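Local coordinates for WbmS, polysaccharide deacetylase involved in O-antigen biosynthesis (Bordetella bronchiseptica, PDB 3HFT), which probably removes acetyl groups from a polysaccharide during O-antigen biosynthesis, using a bound zinc ion, at residues 22-27 / 66-71; 40-45 / 204-209; 86-91 / 120-125; 149-154 / 176-181. All coordinates share one frame; numbering follows the deposited sequence.

How the interactions relate
From the N terminus, the loop 22-27 reaches forward to strand 67-71, so interaction 1 closes a loop that carries strand 39-44 and helix 50-63. Interaction 2 starts inside that loop, at 40-45, and closes only at 204-209, so the two cross. Nested within the long loop of interaction 2 are interaction 3, which opens once interaction 1 has closed, and then interaction 4. The two follow in series on opposite sides of the chain's centre. Together the four contacts span the parallel sheet from strand 87-91 to strand 177-178. R125, from interaction 3, forms a salt bridge to D44 of interaction 2, while D179 of interaction 4 is hydrogen-bonded to H208 of interaction 2.

Interaction 1: 22-27 / 66-71; sequences ARISDI and CATWFA
A22 and R23 run past C66 and A67 with their CA atoms 5.1 and 5.3 Å apart, and the loop then turns into the short 3-10 segment 24-26. The loop packs on the start of strand 67-71, in what is probably the distorted beta/alpha barrel of polysaccharide deacetylases. T68 is the main polar contact. Its OG1 lies beside its own backbone N (chi1 -53°) and faces the loop, where it accepts a nearly straight bond from I24 N at 3.0 Å. The same hydroxyl is donor to a water that in turn donates to A22 O, so the loop grips it both directly and through solvent. I24 crosses T68 at about a right angle, laying CG1 over the hydroxyl side of the threonine. Further back, C66 CB packs against A22 C at 3.6 Å, and R23 CG runs alongside C66 CB at 3.8 Å. The R23 chain bends at chi3, bringing its guanidinium back to D26: R23 NH2 meets D26 OD1 at 2.7 Å on the syn lone pair, forming a salt bridge, and D26 OD2 takes the R23 backbone N at 2.8 Å from the anti side, well out of the carboxylate plane.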
# COMPACT_ATOMS: atom_id res chain seq x y z
N ALA A 22 8.07 -21.08 -3.89
CA ALA A 22 8.60 -20.88 -2.57
C ALA A 22 7.53 -20.38 -1.60
O ALA A 22 6.41 -20.07 -1.99
CB ALA A 22 9.78 -19.89 -2.65
N ARG A 23 7.89 -20.38 -0.31
CA ARG A 23 7.08 -19.82 0.74
C ARG A 23 7.49 -18.36 0.99
O ARG A 23 8.63 -17.99 0.77
CB ARG A 23 7.33 -20.61 2.02
CG ARG A 23 7.01 -22.08 1.85
CD ARG A 23 7.50 -22.85 3.03
NE ARG A 23 8.94 -22.76 3.13
CZ ARG A 23 9.79 -23.78 3.05
NH1 ARG A 23 9.37 -25.02 2.88
NH2 ARG A 23 11.07 -23.54 3.17
N ILE A 24 6.56 -17.54 1.46
CA ILE A 24 6.92 -16.14 1.75
C ILE A 24 8.12 -16.07 2.72
O ILE A 24 9.03 -15.26 2.50
CB ILE A 24 5.69 -15.32 2.28
CG1 ILE A 24 4.60 -15.20 1.19
CG2 ILE A 24 6.11 -13.95 2.84
CD1 ILE A 24 4.92 -14.21 0.02
N SER A 25 8.18 -16.92 3.75
CA SER A 25 9.30 -16.85 4.69
C SER A 25 10.63 -17.31 4.11
O SER A 25 11.67 -17.24 4.80
CB SER A 25 9.00 -17.67 5.94
OG SER A 25 8.61 -18.98 5.57
N ASP A 26 10.65 -17.76 2.86
CA ASP A 26 11.91 -18.11 2.20
C ASP A 26 12.61 -16.86 1.66
O ASP A 26 13.78 -16.92 1.31
CB ASP A 26 11.68 -19.10 1.05
CG ASP A 26 11.20 -20.46 1.51
OD1 ASP A 26 11.66 -20.95 2.55
OD2 ASP A 26 10.39 -21.07 0.78
N ILE A 27 11.93 -15.71 1.63
CA ILE A 27 12.51 -14.46 1.14
C ILE A 27 13.60 -14.01 2.10
O ILE A 27 13.35 -13.87 3.31
CB ILE A 27 11.45 -13.36 1.00
CG1 ILE A 27 10.43 -13.77 -0.08
CG2 ILE A 27 12.08 -11.96 0.69
CD1 ILE A 27 9.12 -12.99 -0.08
N CYS A 66 5.50 -25.64 -2.78
CA CYS A 66 5.38 -24.75 -1.62
C CYS A 66 4.20 -23.80 -1.79
O CYS A 66 3.78 -23.50 -2.90
CB CYS A 66 6.63 -23.87 -1.48
SG CYS A 66 8.08 -24.72 -0.88
N ALA A 67 3.68 -23.32 -0.66
CA ALA A 67 2.61 -22.33 -0.68
C ALA A 67 2.48 -21.70 0.70
O ALA A 67 2.92 -22.27 1.70
CB ALA A 67 1.28 -22.96 -1.17
N THR A 68 1.91 -20.50 0.75
CA THR A 68 1.69 -19.80 2.01
C THR A 68 0.19 -19.56 2.16
O THR A 68 -0.46 -19.18 1.20
CB THR A 68 2.43 -18.49 2.02
OG1 THR A 68 3.81 -18.73 1.71
CG2 THR A 68 2.31 -17.81 3.38
N TRP A 69 -0.35 -19.76 3.36
CA TRP A 69 -1.81 -19.76 3.59
C TRP A 69 -2.11 -18.77 4.67
O TRP A 69 -1.55 -18.87 5.78
CB TRP A 69 -2.27 -21.17 4.06
CG TRP A 69 -1.92 -22.26 3.06
CD1 TRP A 69 -0.70 -22.80 2.87
CD2 TRP A 69 -2.78 -22.86 2.08
NE1 TRP A 69 -0.73 -23.74 1.88
CE2 TRP A 69 -2.00 -23.79 1.37
CE3 TRP A 69 -4.14 -22.75 1.79
CZ2 TRP A 69 -2.52 -24.55 0.33
CZ3 TRP A 69 -4.66 -23.51 0.75
CH2 TRP A 69 -3.85 -24.42 0.04
N PHE A 70 -2.97 -17.80 4.39
CA PHE A 70 -3.30 -16.79 5.39
C PHE A 70 -4.64 -17.13 6.07
O PHE A 70 -5.68 -17.09 5.44
CB PHE A 70 -3.27 -15.40 4.78
CG PHE A 70 -1.92 -14.98 4.32
CD1 PHE A 70 -0.92 -14.64 5.24
CD2 PHE A 70 -1.63 -14.88 2.98
CE1 PHE A 70 0.30 -14.25 4.81
CE2 PHE A 70 -0.39 -14.47 2.56
CZ PHE A 70 0.58 -14.17 3.48
N ALA A 71 -4.56 -17.48 7.36
CA ALA A 71 -5.73 -18.01 8.08
C ALA A 71 -6.66 -16.93 8.62
O ALA A 71 -6.21 -15.91 9.18
CB ALA A 71 -5.27 -18.91 9.26
O HOH W 1 4.15 -18.77 -1.01
O HOH W 2 4.61 -21.06 -3.92

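Interaction 2: 40-45 / 204-209; sequences FLTFDI and VLDFHP. With EDO (1,2-ethanediol), chain F.
F40 to F43 pair in parallel, residue by residue, with V204 to F207, and this strand part is the tight half of the contact. L205 N bonds to F40 O and F207 N to T42 O, while L205 O takes both T42 N and T42 OG1. The threonine hydroxyl, tucked between its own backbone N and carbonyl carbon (chi1 70°), sits above the plane of the L205 carbonyl at 2.7 Å from its O and also receives R125 NH1. That rotation turns T42 CG2 to V204 CG1, 3.6 Å away. On the other face of the sheet F43 and F207 lie side by side; F43 CE1 touches F207 CB at 3.6 Å, but the near-parallel rings barely overlap. The two strands are neighbouring staves in the wall of what is probably the family's beta/alpha barrel, and 40-45 leads straight into D46, a zinc ligand. D44 N makes the last backbone bond, to F207 O; beyond it the regular pairing stops, and polar side chains and an ethanediol line the metal pocket. D44 crosses D206 at about a right angle, with D44 OD2 2.5 Å from D206 OD2, and D44 OD1 has a salt bridge to R125. H208, at the N-cap of the next helix, has ND1 hydrogen-bonded to D179 OD1 and donates from NE2 to O2 of the ethanediol at 2.6 Å, though the exact position of that molecule is doubtful.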
# COMPACT_ATOMS: atom_id res chain seq x y z
N PHE A 40 5.54 -17.28 -5.71
CA PHE A 40 5.02 -17.46 -4.35
C PHE A 40 3.50 -17.54 -4.39
O PHE A 40 2.80 -16.52 -4.54
CB PHE A 40 5.45 -16.30 -3.46
CG PHE A 40 6.95 -16.16 -3.31
CD1 PHE A 40 7.70 -15.63 -4.31
CD2 PHE A 40 7.59 -16.62 -2.17
CE1 PHE A 40 9.08 -15.53 -4.19
CE2 PHE A 40 8.96 -16.50 -2.03
CZ PHE A 40 9.70 -15.96 -3.06
N LEU A 41 2.96 -18.76 -4.34
CA LEU A 41 1.51 -18.95 -4.33
C LEU A 41 1.03 -18.68 -2.92
O LEU A 41 1.57 -19.24 -1.93
CB LEU A 41 1.14 -20.38 -4.74
CG LEU A 41 1.49 -20.82 -6.16
CD1 LEU A 41 1.20 -22.33 -6.35
CD2 LEU A 41 0.74 -19.99 -7.17
N THR A 42 0.05 -17.79 -2.80
CA THR A 42 -0.50 -17.42 -1.51
C THR A 42 -2.02 -17.59 -1.57
O THR A 42 -2.65 -17.35 -2.60
CB THR A 42 -0.09 -15.99 -1.07
OG1 THR A 42 -0.75 -15.01 -1.88
CG2 THR A 42 1.45 -15.79 -1.10
N PHE A 43 -2.59 -18.00 -0.43
CA PHE A 43 -4.00 -18.28 -0.31
C PHE A 43 -4.60 -17.55 0.86
O PHE A 43 -4.23 -17.77 1.99
CB PHE A 43 -4.18 -19.79 -0.17
CG PHE A 43 -3.71 -20.54 -1.39
CD1 PHE A 43 -4.57 -20.76 -2.45
CD2 PHE A 43 -2.40 -20.97 -1.48
CE1 PHE A 43 -4.13 -21.38 -3.59
CE2 PHE A 43 -1.94 -21.60 -2.61
CZ PHE A 43 -2.79 -21.80 -3.67
N ASP A 44 -5.51 -16.63 0.57
CA ASP A 44 -6.30 -15.91 1.56
C ASP A 44 -7.56 -16.79 1.78
O ASP A 44 -8.43 -16.92 0.89
CB ASP A 44 -6.72 -14.55 1.04
CG ASP A 44 -5.56 -13.56 0.94
OD1 ASP A 44 -4.45 -13.86 1.42
OD2 ASP A 44 -5.79 -12.47 0.38
N ILE A 45 -7.62 -17.41 2.93
CA ILE A 45 -8.64 -18.44 3.20
C ILE A 45 -10.06 -17.84 3.19
O ILE A 45 -10.98 -18.46 2.70
CB ILE A 45 -8.25 -19.25 4.46
CG1 ILE A 45 -6.95 -20.05 4.18
CG2 ILE A 45 -9.42 -20.20 4.92
CD1 ILE A 45 -6.40 -20.85 5.40
N VAL A 204 4.34 -12.88 -6.67
CA VAL A 204 3.43 -13.35 -5.63
C VAL A 204 2.01 -13.28 -6.20
O VAL A 204 1.59 -12.24 -6.76
CB VAL A 204 3.57 -12.53 -4.32
CG1 VAL A 204 2.69 -13.13 -3.22
CG2 VAL A 204 5.03 -12.41 -3.88
N LEU A 205 1.29 -14.40 -6.10
CA LEU A 205 -0.10 -14.47 -6.57
C LEU A 205 -0.97 -14.81 -5.38
O LEU A 205 -0.54 -15.55 -4.48
CB LEU A 205 -0.26 -15.51 -7.68
CG LEU A 205 0.50 -15.27 -8.99
CD1 LEU A 205 1.92 -15.90 -8.95
CD2 LEU A 205 -0.24 -15.85 -10.18
N ASP A 206 -2.19 -14.28 -5.37
CA ASP A 206 -3.15 -14.50 -4.30
C ASP A 206 -4.42 -15.16 -4.84
O ASP A 206 -5.12 -14.60 -5.70
CB ASP A 206 -3.51 -13.17 -3.67
CG ASP A 206 -4.43 -13.30 -2.45
OD1 ASP A 206 -4.65 -14.42 -1.96
OD2 ASP A 206 -4.86 -12.21 -1.97
N PHE A 207 -4.72 -16.35 -4.31
CA PHE A 207 -5.95 -17.10 -4.66
C PHE A 207 -6.84 -17.28 -3.42
O PHE A 207 -6.35 -17.38 -2.32
CB PHE A 207 -5.62 -18.49 -5.17
CG PHE A 207 -4.93 -18.52 -6.52
CD1 PHE A 207 -3.55 -18.43 -6.61
CD2 PHE A 207 -5.67 -18.68 -7.68
CE1 PHE A 207 -2.93 -18.51 -7.87
CE2 PHE A 207 -5.06 -18.73 -8.93
CZ PHE A 207 -3.68 -18.63 -9.02
N HIS A 208 -8.13 -17.36 -3.65
CA HIS A 208 -9.11 -17.70 -2.62
C HIS A 208 -9.67 -19.09 -2.90
O HIS A 208 -10.06 -19.38 -4.03
CB HIS A 208 -10.26 -16.69 -2.59
CG HIS A 208 -9.80 -15.29 -2.32
ND1 HIS A 208 -9.34 -14.46 -3.32
CD2 HIS A 208 -9.67 -14.61 -1.16
CE1 HIS A 208 -8.97 -13.30 -2.79
NE2 HIS A 208 -9.14 -13.37 -1.47
N PRO A 209 -9.70 -19.95 -1.88
CA PRO A 209 -10.28 -21.28 -1.98
C PRO A 209 -11.65 -21.30 -2.65
O PRO A 209 -11.88 -22.14 -3.52
CB PRO A 209 -10.33 -21.74 -0.53
CG PRO A 209 -9.10 -21.15 0.05
CD PRO A 209 -9.03 -19.76 -0.59
C1 EDO F . -7.69 -9.26 0.40
O1 EDO F . -8.95 -9.21 1.11
C2 EDO F . -7.69 -10.52 -0.47
O2 EDO F . -8.19 -11.68 0.26

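Interaction 3: 86-91 / 120-125; sequences LFELGV and GCVSVR
The carboxylate of E88 meets S123 at one oxygen: S123 OG donates to OE2 at 2.6 Å, arriving on the syn side and 25° out of the carboxylate plane. V122 CG2 rests 3.5 Å from that same OE2, and a water donates to it as well. The other oxygen, OE1, is taken by S25 OG. Extended beyond CG, with CG anti to the backbone N (chi1 169°), the E88 chain carries its flat end across to the serine. The water spans the gap further: it also donates to L89 O and accepts from V122 N, stitching the two backbones where they do not yet pair directly. Direct pairing comes at V91 and V124, a single bridge. Here V91 N reaches S123 O at 3.2 Å, and V91 O accepts R125 N. Close beside it G90 CA lies 3.3 Å from S123 O, an approach possible because G90 carries no CB to run into that oxygen. V91 sends one branch each way, CG1 to C121 SG and CG2 to V124 CG2, each at 3.9 Å. R125 gives NE to C148 O and NH1 to D44 in the zinc pocket. Strand 87-91 is one of the two outermost strands of the parallel sheet, with 67-71 as its neighbour, and through 123-124 it meets the first strand of the second, mixed sheet; helix 107-115 packs on V91 and C121.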
# COMPACT_ATOMS: atom_id res chain seq x y z
N LEU A 86 6.17 -28.04 3.24
CA LEU A 86 6.21 -27.14 2.10
C LEU A 86 5.25 -25.96 2.27
O LEU A 86 5.26 -25.02 1.47
CB LEU A 86 5.85 -27.90 0.82
CG LEU A 86 6.73 -29.07 0.39
CD1 LEU A 86 6.28 -29.56 -0.97
CD2 LEU A 86 8.19 -28.68 0.37
N PHE A 87 4.42 -26.01 3.31
CA PHE A 87 3.40 -24.99 3.52
C PHE A 87 3.72 -24.09 4.70
O PHE A 87 4.08 -24.56 5.75
CB PHE A 87 2.03 -25.62 3.76
CG PHE A 87 1.43 -26.31 2.54
CD1 PHE A 87 1.97 -26.16 1.27
CD2 PHE A 87 0.26 -27.01 2.67
CE1 PHE A 87 1.39 -26.78 0.18
CE2 PHE A 87 -0.33 -27.62 1.58
CZ PHE A 87 0.23 -27.49 0.34
N GLU A 88 3.52 -22.80 4.53
CA GLU A 88 3.68 -21.86 5.62
C GLU A 88 2.28 -21.36 6.00
O GLU A 88 1.45 -21.09 5.13
CB GLU A 88 4.55 -20.69 5.18
CG GLU A 88 4.55 -19.53 6.16
CD GLU A 88 5.43 -18.38 5.72
OE1 GLU A 88 6.14 -18.52 4.69
OE2 GLU A 88 5.37 -17.32 6.39
N LEU A 89 2.03 -21.27 7.30
CA LEU A 89 0.77 -20.73 7.80
C LEU A 89 1.04 -19.31 8.29
O LEU A 89 1.95 -19.08 9.10
CB LEU A 89 0.23 -21.58 8.94
CG LEU A 89 -1.13 -21.18 9.54
CD1 LEU A 89 -2.27 -21.25 8.50
CD2 LEU A 89 -1.49 -22.01 10.80
N GLY A 90 0.27 -18.36 7.77
CA GLY A 90 0.30 -16.98 8.22
C GLY A 90 -1.11 -16.58 8.65
O GLY A 90 -2.02 -17.44 8.75
N VAL A 91 -1.29 -15.30 8.92
CA VAL A 91 -2.58 -14.78 9.42
C VAL A 91 -3.22 -13.77 8.48
O VAL A 91 -2.53 -13.06 7.74
CB VAL A 91 -2.42 -14.18 10.87
CG1 VAL A 91 -2.21 -15.31 11.85
CG2 VAL A 91 -1.29 -13.14 10.93
N GLY A 120 3.63 -17.70 16.63
CA GLY A 120 4.98 -17.69 16.08
C GLY A 120 5.06 -17.46 14.59
O GLY A 120 6.15 -17.43 14.03
N CYS A 121 3.94 -17.30 13.91
CA CYS A 121 4.00 -17.08 12.48
C CYS A 121 4.73 -15.77 12.20
O CYS A 121 4.94 -14.93 13.11
CB CYS A 121 2.62 -17.10 11.87
SG CYS A 121 1.60 -15.68 12.27
N VAL A 122 5.16 -15.62 10.95
CA VAL A 122 5.96 -14.49 10.51
C VAL A 122 5.36 -13.71 9.35
O VAL A 122 5.83 -12.62 9.04
CB VAL A 122 7.40 -14.94 10.11
CG1 VAL A 122 8.13 -15.53 11.37
CG2 VAL A 122 7.38 -15.94 8.96
N SER A 123 4.33 -14.24 8.71
CA SER A 123 3.77 -13.60 7.53
C SER A 123 2.31 -13.19 7.71
O SER A 123 1.52 -13.92 8.31
CB SER A 123 3.93 -14.48 6.28
OG SER A 123 5.30 -14.74 6.00
N VAL A 124 1.95 -12.02 7.18
CA VAL A 124 0.61 -11.51 7.30
C VAL A 124 0.13 -10.78 6.06
O VAL A 124 0.90 -10.07 5.40
CB VAL A 124 0.50 -10.52 8.52
CG1 VAL A 124 1.51 -9.35 8.39
CG2 VAL A 124 -0.93 -9.96 8.65
N ARG A 125 -1.15 -10.97 5.74
CA ARG A 125 -1.84 -10.15 4.76
C ARG A 125 -3.16 -9.82 5.40
O ARG A 125 -3.80 -10.72 5.98
CB ARG A 125 -2.07 -10.85 3.43
CG ARG A 125 -2.74 -9.93 2.40
CD ARG A 125 -2.94 -10.68 1.13
NE ARG A 125 -1.70 -10.91 0.41
CZ ARG A 125 -1.41 -12.02 -0.26
NH1 ARG A 125 -2.22 -13.08 -0.22
NH2 ARG A 125 -0.28 -12.11 -0.94
O HOH W 3 3.96 -17.23 8.77

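Interaction 4: 149-154 / 176-181; sequences NILVPW and LWEDDV. With EDO (1,2-ethanediol), chain D.
Backbone bonding joins W154 to L176: W154 N gives its hydrogen to L176 O at 2.9 Å. V152 O receives a CA-H...O contact from L176 CA at 3.2 Å, so V152 and W154, either side of P153, both meet the backbone of L176. The L176 oxygen also lies in plane at the edge of the W154 ring, 3.4 Å from CD1. The aromatic contact comes next. With CG squeezed between backbone N and carbonyl carbon (chi1 68°), W154 runs beside W177 and points the same way, and its CD1 meets W177 CD1 at 3.9 Å. The two five-membered rings are tilted obliquely, planes 36° apart, so neither lies flat on the other. Around them W187 and Y195 extend the aromatic cluster, F248 stacks on W177, and W177 NE1 bonds to the Y195 hydroxyl. W177 and E178 form a weakly bonded outermost strand of the parallel sheet, beside 203-207, and run straight into helix 179-185, with E178 as its N-cap; the segment 149-154 runs along Y175 and L176, just ahead of this strand, in the probable barrel. Among aliphatic side chains, L151 sends CD1 to V181 CG2 (4.0 Å), the two sliding past each other in opposite directions, and the same methyl reaches E178 OE1 at 3.7 Å. E178 OE1 is hydrogen-bonded to the Y175 hydroxyl. As for polar ends, D180 OD2 accepts from O1 of an ethanediol at 2.8 Å, and the ethanediol is also hydrogen-bonded to D46, a zinc ligand, and to H211.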
# COMPACT_ATOMS: atom_id res chain seq x y z
N ASN A 149 0.76 -6.86 2.08
CA ASN A 149 -0.42 -6.00 1.84
C ASN A 149 -0.40 -5.05 0.63
O ASN A 149 -1.40 -4.43 0.32
CB ASN A 149 -0.65 -5.16 3.10
CG ASN A 149 -1.39 -5.95 4.18
OD1 ASN A 149 -2.41 -6.53 3.90
ND2 ASN A 149 -0.89 -5.94 5.40
N ILE A 150 0.75 -4.92 -0.04
CA ILE A 150 0.87 -4.05 -1.23
C ILE A 150 0.62 -4.86 -2.51
O ILE A 150 1.35 -5.83 -2.80
CB ILE A 150 2.29 -3.44 -1.36
CG1 ILE A 150 2.63 -2.51 -0.18
CG2 ILE A 150 2.42 -2.61 -2.69
CD1 ILE A 150 1.90 -1.25 -0.19
N LEU A 151 -0.39 -4.45 -3.26
CA LEU A 151 -0.70 -5.06 -4.52
C LEU A 151 -0.33 -4.10 -5.63
O LEU A 151 -0.93 -3.06 -5.77
CB LEU A 151 -2.18 -5.43 -4.60
CG LEU A 151 -2.67 -6.39 -5.71
CD1 LEU A 151 -4.15 -6.77 -5.46
CD2 LEU A 151 -2.49 -5.90 -7.16
N VAL A 152 0.70 -4.44 -6.41
CA VAL A 152 1.05 -3.68 -7.58
C VAL A 152 0.76 -4.58 -8.78
O VAL A 152 1.40 -5.60 -8.97
CB VAL A 152 2.55 -3.28 -7.59
CG1 VAL A 152 2.86 -2.52 -8.88
CG2 VAL A 152 2.91 -2.46 -6.32
N PRO A 153 -0.22 -4.21 -9.61
CA PRO A 153 -0.61 -5.09 -10.71
C PRO A 153 0.50 -5.46 -11.67
O PRO A 153 1.34 -4.63 -12.01
CB PRO A 153 -1.69 -4.29 -11.44
CG PRO A 153 -2.20 -3.32 -10.43
CD PRO A 153 -1.04 -2.99 -9.53
N TRP A 154 0.50 -6.71 -12.09
CA TRP A 154 1.48 -7.22 -13.04
C TRP A 154 1.58 -6.41 -14.32
O TRP A 154 2.62 -6.45 -15.00
CB TRP A 154 1.14 -8.69 -13.42
CG TRP A 154 -0.08 -8.81 -14.20
CD1 TRP A 154 -1.34 -9.01 -13.72
CD2 TRP A 154 -0.20 -8.70 -15.61
NE1 TRP A 154 -2.24 -9.04 -14.76
CE2 TRP A 154 -1.56 -8.83 -15.93
CE3 TRP A 154 0.71 -8.48 -16.65
CZ2 TRP A 154 -2.03 -8.77 -17.22
CZ3 TRP A 154 0.24 -8.44 -17.93
CH2 TRP A 154 -1.12 -8.58 -18.20
N LEU A 176 1.34 -9.29 -7.30
CA LEU A 176 1.01 -8.76 -8.62
C LEU A 176 -0.21 -9.35 -9.35
O LEU A 176 -0.59 -8.89 -10.43
CB LEU A 176 2.27 -8.89 -9.51
CG LEU A 176 3.01 -10.22 -9.70
CD1 LEU A 176 2.11 -11.39 -10.17
CD2 LEU A 176 4.23 -10.03 -10.65
N TRP A 177 -0.85 -10.34 -8.74
CA TRP A 177 -2.01 -11.01 -9.33
C TRP A 177 -2.88 -11.58 -8.22
O TRP A 177 -2.37 -12.08 -7.20
CB TRP A 177 -1.56 -12.11 -10.29
CG TRP A 177 -2.68 -12.65 -11.19
CD1 TRP A 177 -2.89 -12.33 -12.50
CD2 TRP A 177 -3.62 -13.68 -10.87
NE1 TRP A 177 -3.96 -13.03 -13.00
CE2 TRP A 177 -4.43 -13.87 -12.02
CE3 TRP A 177 -3.93 -14.40 -9.71
CZ2 TRP A 177 -5.50 -14.79 -12.05
CZ3 TRP A 177 -4.98 -15.31 -9.75
CH2 TRP A 177 -5.76 -15.49 -10.90
N GLU A 178 -4.20 -11.46 -8.41
CA GLU A 178 -5.20 -11.98 -7.46
C GLU A 178 -6.43 -12.37 -8.27
O GLU A 178 -6.81 -11.68 -9.25
CB GLU A 178 -5.51 -10.96 -6.36
CG GLU A 178 -6.59 -11.37 -5.36
CD GLU A 178 -6.80 -10.35 -4.27
OE1 GLU A 178 -5.80 -9.69 -3.87
OE2 GLU A 178 -7.96 -10.20 -3.82
N ASP A 179 -7.05 -13.47 -7.88
CA ASP A 179 -8.18 -14.02 -8.64
C ASP A 179 -9.36 -13.09 -8.77
O ASP A 179 -9.85 -12.84 -9.90
CB ASP A 179 -8.58 -15.47 -8.23
CG ASP A 179 -8.83 -15.65 -6.73
OD1 ASP A 179 -8.97 -14.66 -6.00
OD2 ASP A 179 -8.90 -16.82 -6.28
N ASP A 180 -9.87 -12.58 -7.66
CA ASP A 180 -11.01 -11.66 -7.74
C ASP A 180 -10.62 -10.33 -8.40
O ASP A 180 -11.42 -9.76 -9.16
CB ASP A 180 -11.72 -11.47 -6.39
CG ASP A 180 -10.81 -11.08 -5.27
OD1 ASP A 180 -9.58 -11.02 -5.43
OD2 ASP A 180 -11.33 -10.88 -4.16
N VAL A 181 -9.38 -9.89 -8.21
CA VAL A 181 -8.87 -8.69 -8.89
C VAL A 181 -8.75 -8.89 -10.41
O VAL A 181 -9.00 -7.95 -11.20
CB VAL A 181 -7.53 -8.22 -8.26
CG1 VAL A 181 -6.94 -7.05 -9.02
CG2 VAL A 181 -7.79 -7.80 -6.81
C1 EDO D . -14.07 -12.55 -2.52
O1 EDO D . -13.71 -12.38 -3.89
C2 EDO D . -13.30 -13.73 -1.92
O2 EDO D . -13.19 -13.60 -0.49